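PDB 3EEF: N-carbamoylsarcosine amidase related protein from Thermoplasma acidophilum, which binds zinc and, as a member of the isochorismatase family, is probably a hydrolase acting on the amide of N-carbamoylsarcosine. Local coordinates for residues 45-56 and 81-92; 105-115 and 127-136. All coordinates share one frame; numbering follows the deposited sequence.

Contact 1 of 2, residues 45-56 and 81-92. With ZN (zinc ion), chain C.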
loop_
_atom_site.group_PDB
_atom_site.type_symbol
_atom_site.label_atom_id
_atom_site.label_comp_id
_atom_site.label_asym_id
_atom_site.label_seq_id
_atom_site.Cartn_x
_atom_site.Cartn_y
_atom_site.Cartn_z
ATOM N N VAL A 45 5.681 22.020 0.160
ATOM C CA VAL A 45 5.369 21.984 1.588
ATOM C C VAL A 45 4.068 21.224 1.742
ATOM O O VAL A 45 3.074 21.564 1.099
ATOM C CB VAL A 45 5.196 23.373 2.135
ATOM C CG1 VAL A 45 4.572 23.317 3.556
ATOM C CG2 VAL A 45 6.556 24.115 2.116
ATOM N N VAL A 46 4.088 20.180 2.568
ATOM C CA VAL A 46 2.943 19.315 2.753
ATOM C C VAL A 46 2.584 19.159 4.230
ATOM O O VAL A 46 3.372 18.655 5.011
ATOM C CB VAL A 46 3.241 17.906 2.188
ATOM C CG1 VAL A 46 2.008 17.007 2.356
ATOM C CG2 VAL A 46 3.707 18.000 0.712
ATOM N N TYR A 47 1.382 19.578 4.589
ATOM C CA TYR A 47 0.887 19.394 5.926
ATOM C C TYR A 47 0.150 18.076 5.961
ATOM O O TYR A 47 -0.696 17.819 5.115
ATOM C CB TYR A 47 -0.074 20.523 6.323
ATOM C CG TYR A 47 0.542 21.917 6.428
ATOM C CD1 TYR A 47 0.849 22.478 7.668
ATOM C CD2 TYR A 47 0.794 22.676 5.294
ATOM C CE1 TYR A 47 1.388 23.759 7.759
ATOM C CE2 TYR A 47 1.348 23.954 5.380
ATOM C CZ TYR A 47 1.638 24.490 6.609
ATOM O OH TYR A 47 2.172 25.766 6.680
ATOM N N VAL A 48 0.478 17.247 6.954
ATOM C CA VAL A 48 -0.203 15.993 7.181
ATOM C C VAL A 48 -0.796 16.034 8.611
ATOM O O VAL A 48 -0.058 16.017 9.571
ATOM C CB VAL A 48 0.737 14.768 6.942
ATOM C CG1 VAL A 48 1.086 14.626 5.499
ATOM C CG2 VAL A 48 2.031 14.920 7.687
ATOM N N ASN A 49 -2.129 16.074 8.717
ATOM C CA ASN A 49 -2.858 16.294 9.975
ATOM C C ASN A 49 -3.844 15.206 10.301
ATOM O O ASN A 49 -4.685 14.837 9.470
ATOM C CB ASN A 49 -3.649 17.583 9.865
ATOM C CG ASN A 49 -2.806 18.708 9.375
ATOM O OD1 ASN A 49 -1.740 18.962 9.931
ATOM N ND2 ASN A 49 -3.241 19.369 8.313
ATOM N N ASP A 50 -3.752 14.679 11.511
ATOM C CA ASP A 50 -4.806 13.817 12.023
ATOM C C ASP A 50 -6.181 14.414 11.739
ATOM O O ASP A 50 -6.400 15.611 11.929
ATOM C CB ASP A 50 -4.628 13.562 13.517
ATOM C CG ASP A 50 -3.680 12.389 13.808
ATOM O OD1 ASP A 50 -3.229 11.711 12.849
ATOM O OD2 ASP A 50 -3.436 12.109 15.003
ATOM N N SER A 51 -7.080 13.593 11.212
ATOM C CA SER A 51 -8.456 14.017 10.933
ATOM C C SER A 51 -9.331 12.784 11.171
ATOM O O SER A 51 -9.886 12.210 10.242
ATOM C CB SER A 51 -8.556 14.542 9.483
ATOM O OG SER A 51 -9.873 14.900 9.091
ATOM N N HIS A 52 -9.410 12.386 12.443
ATOM C CA HIS A 52 -9.856 11.051 12.845
ATOM C C HIS A 52 -11.359 10.870 12.849
ATOM O O HIS A 52 -12.097 11.821 13.079
ATOM C CB HIS A 52 -9.349 10.706 14.245
ATOM C CG HIS A 52 -7.884 10.384 14.306
ATOM N ND1 HIS A 52 -7.334 9.272 13.699
ATOM C CD2 HIS A 52 -6.862 10.999 14.961
ATOM C CE1 HIS A 52 -6.032 9.235 13.950
ATOM N NE2 HIS A 52 -5.722 10.262 14.731
ATOM N N TYR A 53 -11.768 9.643 12.524
ATOM C CA TYR A 53 -13.099 9.145 12.739
ATOM C C TYR A 53 -13.114 8.408 14.092
ATOM O O TYR A 53 -12.089 7.876 14.548
ATOM C CB TYR A 53 -13.523 8.102 11.684
ATOM C CG TYR A 53 -13.455 8.491 10.226
ATOM C CD1 TYR A 53 -13.949 9.714 9.770
ATOM C CD2 TYR A 53 -12.934 7.596 9.284
ATOM C CE1 TYR A 53 -13.887 10.049 8.395
ATOM C CE2 TYR A 53 -12.881 7.913 7.940
ATOM C CZ TYR A 53 -13.354 9.127 7.492
ATOM O OH TYR A 53 -13.263 9.390 6.148
ATOM N N PRO A 54 -14.299 8.303 14.694
ATOM C CA PRO A 54 -14.439 7.635 15.983
ATOM C C PRO A 54 -13.875 6.223 16.004
ATOM O O PRO A 54 -13.427 5.761 17.048
ATOM C CB PRO A 54 -15.950 7.599 16.179
ATOM C CG PRO A 54 -16.442 8.833 15.434
ATOM C CD PRO A 54 -15.557 8.946 14.253
ATOM N N ASP A 55 -13.884 5.549 14.864
ATOM C CA ASP A 55 -13.488 4.146 14.822
ATOM C C ASP A 55 -12.115 3.911 14.155
ATOM O O ASP A 55 -11.754 2.758 13.883
ATOM C CB ASP A 55 -14.593 3.278 14.158
ATOM C CG ASP A 55 -14.976 3.749 12.743
ATOM O OD1 ASP A 55 -14.356 4.702 12.209
ATOM O OD2 ASP A 55 -15.926 3.140 12.176
ATOM N N ASP A 56 -11.332 4.978 13.938
ATOM C CA ASP A 56 -9.938 4.777 13.565
ATOM C C ASP A 56 -9.243 3.872 14.602
ATOM O O ASP A 56 -9.499 3.967 15.795
ATOM C CB ASP A 56 -9.208 6.106 13.403
ATOM C CG ASP A 56 -9.592 6.827 12.128
ATOM O OD1 ASP A 56 -10.196 6.214 11.236
ATOM O OD2 ASP A 56 -9.295 8.010 12.016
ATOM N N PRO A 81 -1.582 27.405 6.389
ATOM C CA PRO A 81 -1.068 27.054 5.087
ATOM C C PRO A 81 -1.437 28.116 4.052
ATOM O O PRO A 81 -2.502 28.723 4.164
ATOM C CB PRO A 81 -1.753 25.716 4.780
ATOM C CG PRO A 81 -2.337 25.268 6.084
ATOM C CD PRO A 81 -2.654 26.500 6.821
ATOM N N SER A 82 -0.535 28.323 3.087
ATOM C CA SER A 82 -0.728 29.228 1.955
ATOM C C SER A 82 -1.189 28.485 0.724
ATOM O O SER A 82 -1.239 27.259 0.692
ATOM C CB SER A 82 0.594 29.916 1.559
ATOM O OG SER A 82 1.099 30.745 2.583
ATOM N N ALA A 83 -1.514 29.273 -0.300
ATOM C CA ALA A 83 -1.743 28.776 -1.648
ATOM C C ALA A 83 -0.481 28.064 -2.125
ATOM O O ALA A 83 0.632 28.610 -2.036
ATOM C CB ALA A 83 -2.078 29.951 -2.589
ATOM N N GLY A 84 -0.653 26.844 -2.616
ATOM C CA GLY A 84 0.480 26.041 -3.126
ATOM C C GLY A 84 0.931 24.943 -2.176
ATOM O O GLY A 84 1.386 23.875 -2.617
ATOM N N ASP A 85 0.838 25.218 -0.877
ATOM C CA ASP A 85 1.058 24.193 0.146
ATOM C C ASP A 85 0.019 23.104 0.012
ATOM O O ASP A 85 -1.138 23.393 -0.234
ATOM C CB ASP A 85 0.889 24.769 1.527
ATOM C CG ASP A 85 1.894 25.836 1.853
ATOM O OD1 ASP A 85 2.855 26.048 1.094
ATOM O OD2 ASP A 85 1.739 26.425 2.931
ATOM N N TYR A 86 0.421 21.857 0.218
ATOM C CA TYR A 86 -0.516 20.742 0.266
ATOM C C TYR A 86 -1.036 20.474 1.720
ATOM O O TYR A 86 -0.269 20.578 2.677
ATOM C CB TYR A 86 0.171 19.525 -0.330
ATOM C CG TYR A 86 0.548 19.684 -1.803
ATOM C CD1 TYR A 86 -0.274 19.186 -2.781
ATOM C CD2 TYR A 86 1.725 20.335 -2.200
ATOM C CE1 TYR A 86 0.046 19.283 -4.113
ATOM C CE2 TYR A 86 2.062 20.453 -3.546
ATOM C CZ TYR A 86 1.209 19.905 -4.497
ATOM O OH TYR A 86 1.441 19.985 -5.848
ATOM N N VAL A 87 -2.337 20.198 1.883
ATOM C CA VAL A 87 -2.904 19.867 3.201
ATOM C C VAL A 87 -3.626 18.507 3.101
ATOM O O VAL A 87 -4.603 18.364 2.347
ATOM C CB VAL A 87 -3.860 20.941 3.728
ATOM C CG1 VAL A 87 -4.356 20.586 5.160
ATOM C CG2 VAL A 87 -3.208 22.328 3.687
ATOM N N LEU A 88 -3.106 17.524 3.848
ATOM C CA LEU A 88 -3.554 16.147 3.793
ATOM C C LEU A 88 -4.182 15.775 5.146
ATOM O O LEU A 88 -3.699 16.208 6.238
ATOM C CB LEU A 88 -2.385 15.193 3.488
ATOM C CG LEU A 88 -1.933 14.907 2.050
ATOM C CD1 LEU A 88 -1.936 16.176 1.202
ATOM C CD2 LEU A 88 -0.553 14.218 1.998
ATOM N N GLU A 89 -5.275 15.010 5.061
ATOM C CA GLU A 89 -5.891 14.426 6.238
ATOM C C GLU A 89 -5.328 13.035 6.360
ATOM O O GLU A 89 -5.239 12.319 5.366
ATOM C CB GLU A 89 -7.413 14.353 6.090
ATOM C CG GLU A 89 -8.131 15.698 6.145
ATOM C CD GLU A 89 -9.580 15.572 5.723
ATOM O OE1 GLU A 89 -10.302 14.779 6.338
ATOM O OE2 GLU A 89 -9.996 16.242 4.754
ATOM N N LYS A 90 -4.949 12.647 7.572
ATOM C CA LYS A 90 -4.478 11.299 7.840
ATOM C C LYS A 90 -5.264 10.666 9.000
ATOM O O LYS A 90 -5.789 11.376 9.859
ATOM C CB LYS A 90 -2.969 11.309 8.121
ATOM C CG LYS A 90 -2.530 11.928 9.458
ATOM C CD LYS A 90 -1.018 11.754 9.646
ATOM C CE LYS A 90 -0.547 12.254 10.978
ATOM N NZ LYS A 90 -0.680 11.229 12.085
ATOM N N HIS A 91 -5.318 9.334 9.017
ATOM C CA HIS A 91 -6.069 8.578 10.018
ATOM C C HIS A 91 -5.221 7.629 10.899
ATOM O O HIS A 91 -5.781 6.915 11.733
ATOM C CB HIS A 91 -7.166 7.780 9.307
ATOM C CG HIS A 91 -8.275 8.651 8.805
ATOM N ND1 HIS A 91 -9.392 8.938 9.564
ATOM C CD2 HIS A 91 -8.407 9.349 7.645
ATOM C CE1 HIS A 91 -10.174 9.757 8.885
ATOM N NE2 HIS A 91 -9.601 10.021 7.717
ATOM N N ALA A 92 -3.898 7.649 10.700
ATOM C CA ALA A 92 -2.936 6.828 11.450
ATOM C C ALA A 92 -1.662 7.624 11.669
ATOM O O ALA A 92 -1.517 8.784 11.187
ATOM C CB ALA A 92 -2.633 5.513 10.687
HETATM ZN ZN ZN C . -3.951 10.450 16.046
HETATM O O HOH W 1 -10.793 11.743 5.682
#

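Contact 2 of 2, residues 105-115 and 127-136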
loop_
_atom_site.group_PDB
_atom_site.type_symbol
_atom_site.label_atom_id
_atom_site.label_comp_id
_atom_site.label_asym_id
_atom_site.label_seq_id
_atom_site.Cartn_x
_atom_site.Cartn_y
_atom_site.Cartn_z
ATOM N N LEU A 105 4.984 13.590 -3.461
ATOM C CA LEU A 105 6.448 13.530 -3.454
ATOM C C LEU A 105 6.979 13.001 -4.790
ATOM O O LEU A 105 7.951 13.489 -5.326
ATOM C CB LEU A 105 6.930 12.632 -2.310
ATOM C CG LEU A 105 6.545 13.018 -0.878
ATOM C CD1 LEU A 105 7.138 12.000 0.153
ATOM C CD2 LEU A 105 6.992 14.422 -0.612
ATOM N N ARG A 106 6.354 11.959 -5.316
ATOM C CA ARG A 106 6.821 11.436 -6.586
ATOM C C ARG A 106 6.530 12.410 -7.719
ATOM O O ARG A 106 7.367 12.571 -8.591
ATOM C CB ARG A 106 6.205 10.098 -6.902
ATOM C CG ARG A 106 6.721 9.000 -6.006
ATOM C CD ARG A 106 6.816 7.722 -6.767
ATOM N NE ARG A 106 6.227 6.621 -6.036
ATOM C CZ ARG A 106 6.288 5.363 -6.433
ATOM N NH1 ARG A 106 6.918 5.052 -7.557
ATOM N NH2 ARG A 106 5.725 4.427 -5.700
ATOM N N ALA A 107 5.368 13.063 -7.700
ATOM C CA ALA A 107 5.009 13.985 -8.793
ATOM C C ALA A 107 5.958 15.182 -8.855
ATOM O O ALA A 107 6.114 15.798 -9.900
ATOM C CB ALA A 107 3.575 14.475 -8.663
ATOM N N ASN A 108 6.551 15.542 -7.727
ATOM C CA ASN A 108 7.472 16.684 -7.704
ATOM C C ASN A 108 8.939 16.180 -7.682
ATOM O O ASN A 108 9.831 16.901 -7.308
ATOM C CB ASN A 108 7.148 17.633 -6.529
ATOM C CG ASN A 108 5.741 18.330 -6.642
ATOM O OD1 ASN A 108 5.629 19.500 -7.030
ATOM N ND2 ASN A 108 4.690 17.622 -6.265
ATOM N N GLY A 109 9.170 14.934 -8.110
ATOM C CA GLY A 109 10.523 14.372 -8.258
ATOM C C GLY A 109 11.372 14.271 -6.994
ATOM O O GLY A 109 12.608 14.179 -7.084
ATOM N N ILE A 110 10.718 14.235 -5.823
ATOM C CA ILE A 110 11.388 14.377 -4.523
ATOM C C ILE A 110 12.247 13.177 -4.149
ATOM O O ILE A 110 11.871 12.046 -4.411
ATOM C CB ILE A 110 10.380 14.597 -3.391
ATOM C CG1 ILE A 110 9.616 15.898 -3.606
ATOM C CG2 ILE A 110 11.074 14.620 -2.040
ATOM C CD1 ILE A 110 10.484 17.119 -3.869
ATOM N N ASP A 111 13.406 13.431 -3.541
ATOM C CA ASP A 111 14.263 12.338 -3.070
ATOM C C ASP A 111 14.647 12.439 -1.580
ATOM O O ASP A 111 15.272 11.535 -1.034
ATOM C CB ASP A 111 15.522 12.250 -3.942
ATOM C CG ASP A 111 16.396 13.491 -3.821
ATOM O OD1 ASP A 111 16.086 14.351 -2.972
ATOM O OD2 ASP A 111 17.376 13.606 -4.580
ATOM N N THR A 112 14.247 13.522 -0.917
ATOM C CA THR A 112 14.565 13.749 0.474
ATOM C C THR A 112 13.361 14.374 1.140
ATOM O O THR A 112 12.771 15.324 0.589
ATOM C CB THR A 112 15.744 14.705 0.614
ATOM O OG1 THR A 112 16.849 14.183 -0.123
ATOM C CG2 THR A 112 16.173 14.886 2.108
ATOM N N VAL A 113 12.986 13.858 2.308
ATOM C CA VAL A 113 11.928 14.487 3.088
ATOM C C VAL A 113 12.527 15.203 4.252
ATOM O O VAL A 113 13.430 14.691 4.921
ATOM C CB VAL A 113 10.847 13.468 3.596
ATOM C CG1 VAL A 113 10.024 12.943 2.392
ATOM C CG2 VAL A 113 11.474 12.347 4.385
ATOM N N VAL A 114 12.067 16.417 4.474
ATOM C CA VAL A 114 12.455 17.145 5.690
ATOM C C VAL A 114 11.277 17.139 6.608
ATOM O O VAL A 114 10.190 17.557 6.217
ATOM C CB VAL A 114 12.852 18.592 5.394
ATOM C CG1 VAL A 114 13.289 19.273 6.684
ATOM C CG2 VAL A 114 13.962 18.604 4.355
ATOM N N LEU A 115 11.483 16.642 7.816
ATOM C CA LEU A 115 10.381 16.370 8.758
ATOM C C LEU A 115 10.383 17.337 9.942
ATOM O O LEU A 115 11.383 17.497 10.615
ATOM C CB LEU A 115 10.506 14.945 9.310
ATOM C CG LEU A 115 10.448 13.802 8.324
ATOM C CD1 LEU A 115 10.649 12.462 9.049
ATOM C CD2 LEU A 115 9.111 13.834 7.585
ATOM N N THR A 127 6.092 8.460 10.301
ATOM C CA THR A 127 6.279 9.033 8.983
ATOM C C THR A 127 7.699 8.770 8.452
ATOM O O THR A 127 7.868 8.442 7.278
ATOM C CB THR A 127 6.000 10.517 9.052
ATOM O OG1 THR A 127 4.678 10.665 9.577
ATOM C CG2 THR A 127 6.097 11.181 7.652
ATOM N N ALA A 128 8.707 8.912 9.309
ATOM C CA ALA A 128 10.127 8.690 8.941
ATOM C C ALA A 128 10.326 7.266 8.441
ATOM O O ALA A 128 10.921 7.033 7.388
ATOM C CB ALA A 128 11.034 8.942 10.150
ATOM N N ALA A 129 9.802 6.319 9.207
ATOM C CA ALA A 129 9.868 4.898 8.890
ATOM C C ALA A 129 9.368 4.629 7.486
ATOM O O ALA A 129 10.038 3.968 6.670
ATOM C CB ALA A 129 9.037 4.088 9.926
ATOM N N ASP A 130 8.194 5.152 7.195
ATOM C CA ASP A 130 7.592 4.928 5.873
ATOM C C ASP A 130 8.374 5.563 4.739
ATOM O O ASP A 130 8.352 5.047 3.630
ATOM C CB ASP A 130 6.168 5.435 5.835
ATOM C CG ASP A 130 5.161 4.395 6.314
ATOM O OD1 ASP A 130 5.471 3.183 6.232
ATOM O OD2 ASP A 130 4.058 4.802 6.759
ATOM N N ALA A 131 8.995 6.716 5.011
ATOM C CA ALA A 131 9.859 7.436 4.071
ATOM C C ALA A 131 11.016 6.551 3.669
ATOM O O ALA A 131 11.322 6.406 2.490
ATOM C CB ALA A 131 10.393 8.713 4.748
ATOM N N LEU A 132 11.640 5.931 4.677
ATOM C CA LEU A 132 12.720 4.981 4.477
ATOM C C LEU A 132 12.351 3.811 3.598
ATOM O O LEU A 132 13.036 3.515 2.652
ATOM C CB LEU A 132 13.212 4.443 5.807
ATOM C CG LEU A 132 14.502 3.617 5.663
ATOM C CD1 LEU A 132 15.629 4.496 5.083
ATOM C CD2 LEU A 132 14.894 3.063 6.988
ATOM N N TYR A 133 11.277 3.113 3.929
ATOM C CA TYR A 133 10.782 2.019 3.092
ATOM C C TYR A 133 10.636 2.440 1.612
ATOM O O TYR A 133 10.852 1.654 0.692
ATOM C CB TYR A 133 9.415 1.567 3.566
ATOM C CG TYR A 133 9.276 1.104 5.021
ATOM C CD1 TYR A 133 10.369 0.998 5.874
ATOM C CD2 TYR A 133 8.034 0.726 5.511
ATOM C CE1 TYR A 133 10.223 0.560 7.167
ATOM C CE2 TYR A 133 7.877 0.275 6.804
ATOM C CZ TYR A 133 8.973 0.199 7.624
ATOM O OH TYR A 133 8.834 -0.218 8.913
ATOM N N ARG A 134 10.217 3.677 1.401
ATOM C CA ARG A 134 10.004 4.197 0.062
ATOM C C ARG A 134 11.260 4.907 -0.494
ATOM O O ARG A 134 11.149 5.693 -1.421
ATOM C CB ARG A 134 8.825 5.176 0.094
ATOM C CG ARG A 134 7.496 4.504 0.252
ATOM C CD ARG A 134 6.444 5.427 0.808
ATOM N NE ARG A 134 5.227 4.667 0.986
ATOM C CZ ARG A 134 4.958 3.876 2.013
ATOM N NH1 ARG A 134 5.804 3.741 3.026
ATOM N NH2 ARG A 134 3.824 3.191 2.012
ATOM N N ASN A 135 12.433 4.661 0.098
ATOM C CA ASN A 135 13.716 5.085 -0.464
ATOM C C ASN A 135 13.966 6.596 -0.526
ATOM O O ASN A 135 14.808 7.048 -1.293
ATOM C CB ASN A 135 13.892 4.479 -1.876
ATOM C CG ASN A 135 15.368 4.237 -2.261
ATOM O OD1 ASN A 135 16.189 3.775 -1.449
ATOM N ND2 ASN A 135 15.695 4.523 -3.526
ATOM N N TYR A 136 13.253 7.372 0.276
ATOM C CA TYR A 136 13.602 8.762 0.527
ATOM C C TYR A 136 14.780 8.858 1.487
ATOM O O TYR A 136 14.957 7.995 2.354
ATOM C CB TYR A 136 12.413 9.509 1.137
ATOM C CG TYR A 136 11.252 9.572 0.192
ATOM C CD1 TYR A 136 11.257 10.475 -0.866
ATOM C CD2 TYR A 136 10.194 8.692 0.300
ATOM C CE1 TYR A 136 10.221 10.524 -1.770
ATOM C CE2 TYR A 136 9.147 8.715 -0.622
ATOM C CZ TYR A 136 9.166 9.639 -1.647
ATOM O OH TYR A 136 8.145 9.689 -2.557
#

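Contact 1 of 2, residues 45-56 and 81-92
Strands 45-50 and 86-90 are parallel neighbours in the central sheet of this isochorismatase-like fold, and the loops at their C-terminal ends meet beside the zinc site. Tyr47 N to Tyr86 O (2.7 Å) and Leu88 N to Tyr47 O belong to the ladder, which runs on to Ser51 N and Lys90 O. At the far end Pro81 CG lies over one face of the Tyr47 ring, a CH-pi contact 4.0 Å from the centroid. Asp50 divides its carboxylate: OD2 binds the zinc ion at 2.0 Å, whereas OD1 forms a salt bridge with Lys90 NZ (2.7 Å), which sits above the carboxylate plane. The bend of the lysine chain at its last torsion (chi4 85°) turns NZ also to Ala92 O. His52 NE2 is a second zinc ligand; its ND1 donates to the anti lone pair of Asp56 OD2. The same oxygen accepts His91 ND1 on its syn side at 2.6 Å, and Tyr53 N from above the plane. Without that carboxylate, as with an alanine here, the ND1 atoms of His52 and His91 would probably lose their shared acceptor, leaving the His52 ring held mainly through zinc. Glu58 and His65 complete the metal site. Helix 22-40 packs on the Tyr47 face of the strands, helix 101-107 against Val46, Tyr86 and Leu88, and strand 3-8 pairs with 45-50 along its other edge.

Contact 2 of 2, residues 105-115 and 127-136
Contacts of the Tyr136 ring come first: Leu105 CD1 sits over one face of the phenol ring, offset toward the rim, in a CH-pi contact 4.0 Å from the centroid. Leu105 CB comes within 3.2 Å of Tyr136 OH. Ile110 O lies at the ring edge, 3.5 Å from Tyr136 CE1, while Val113 CG1 approaches the ring obliquely. With CG anti to its own carbonyl carbon (chi1 -64°), Tyr136 extends its ring alongside residues 110-112 to the end of helix 101-107. Among purely apolar contacts, Val113 CG2 meets Ala131 CB at 3.8 Å, and Leu115 spreads its two methyls, CD1 on Ala128 CB (3.7 Å) and CD2 on Thr127 CG2. Here the axis of residues 127-133 runs nearly antiparallel (175°) to strand 112-115, 9.9 Å away at closest approach; this is the strand-helix half of a beta-alpha-beta unit that continues into strand 137-141. Polar interactions work within each segment or beyond the pair. Both helices end in Schellman motifs, with Gly109 and Asn135 at positive phi; Tyr136 N bonds Ala131 O, and Ile110 N bonds Leu105 O (2.9 Å). Arg134 NH1 reaches Asp130 O in its guanidinium plane and forms a salt bridge with Asp130 OD1 (3.3 Å). Outside the segments, Tyr136 OH bonds Asp102, and Arg106 makes a salt bridge to Asp102 of the fourth subunit.

Overall arrangement
From the N terminus, strand 3-8 takes a middle place in the sheet and helix 22-40 leads to strand 45-50. The chain then passes through helix 59-62 and returns at strand 86-90, where contact 1 closes a loop of 24 residues and the sheet gains an outermost strand of this chain. Helix 101-107 follows and crosses to strand 112-116, on the other side of strand 3-8. Contact 2 opens at the end of that helix, runs into the strand and closes, over 11 intervening residues, with helix 123-133 and the turn after it. The two loops therefore lie in series, neither nesting nor crossing. Their centres are about 17 Å apart, yet Tyr86 and Asn108 touch, and both contacts reach the second subunit.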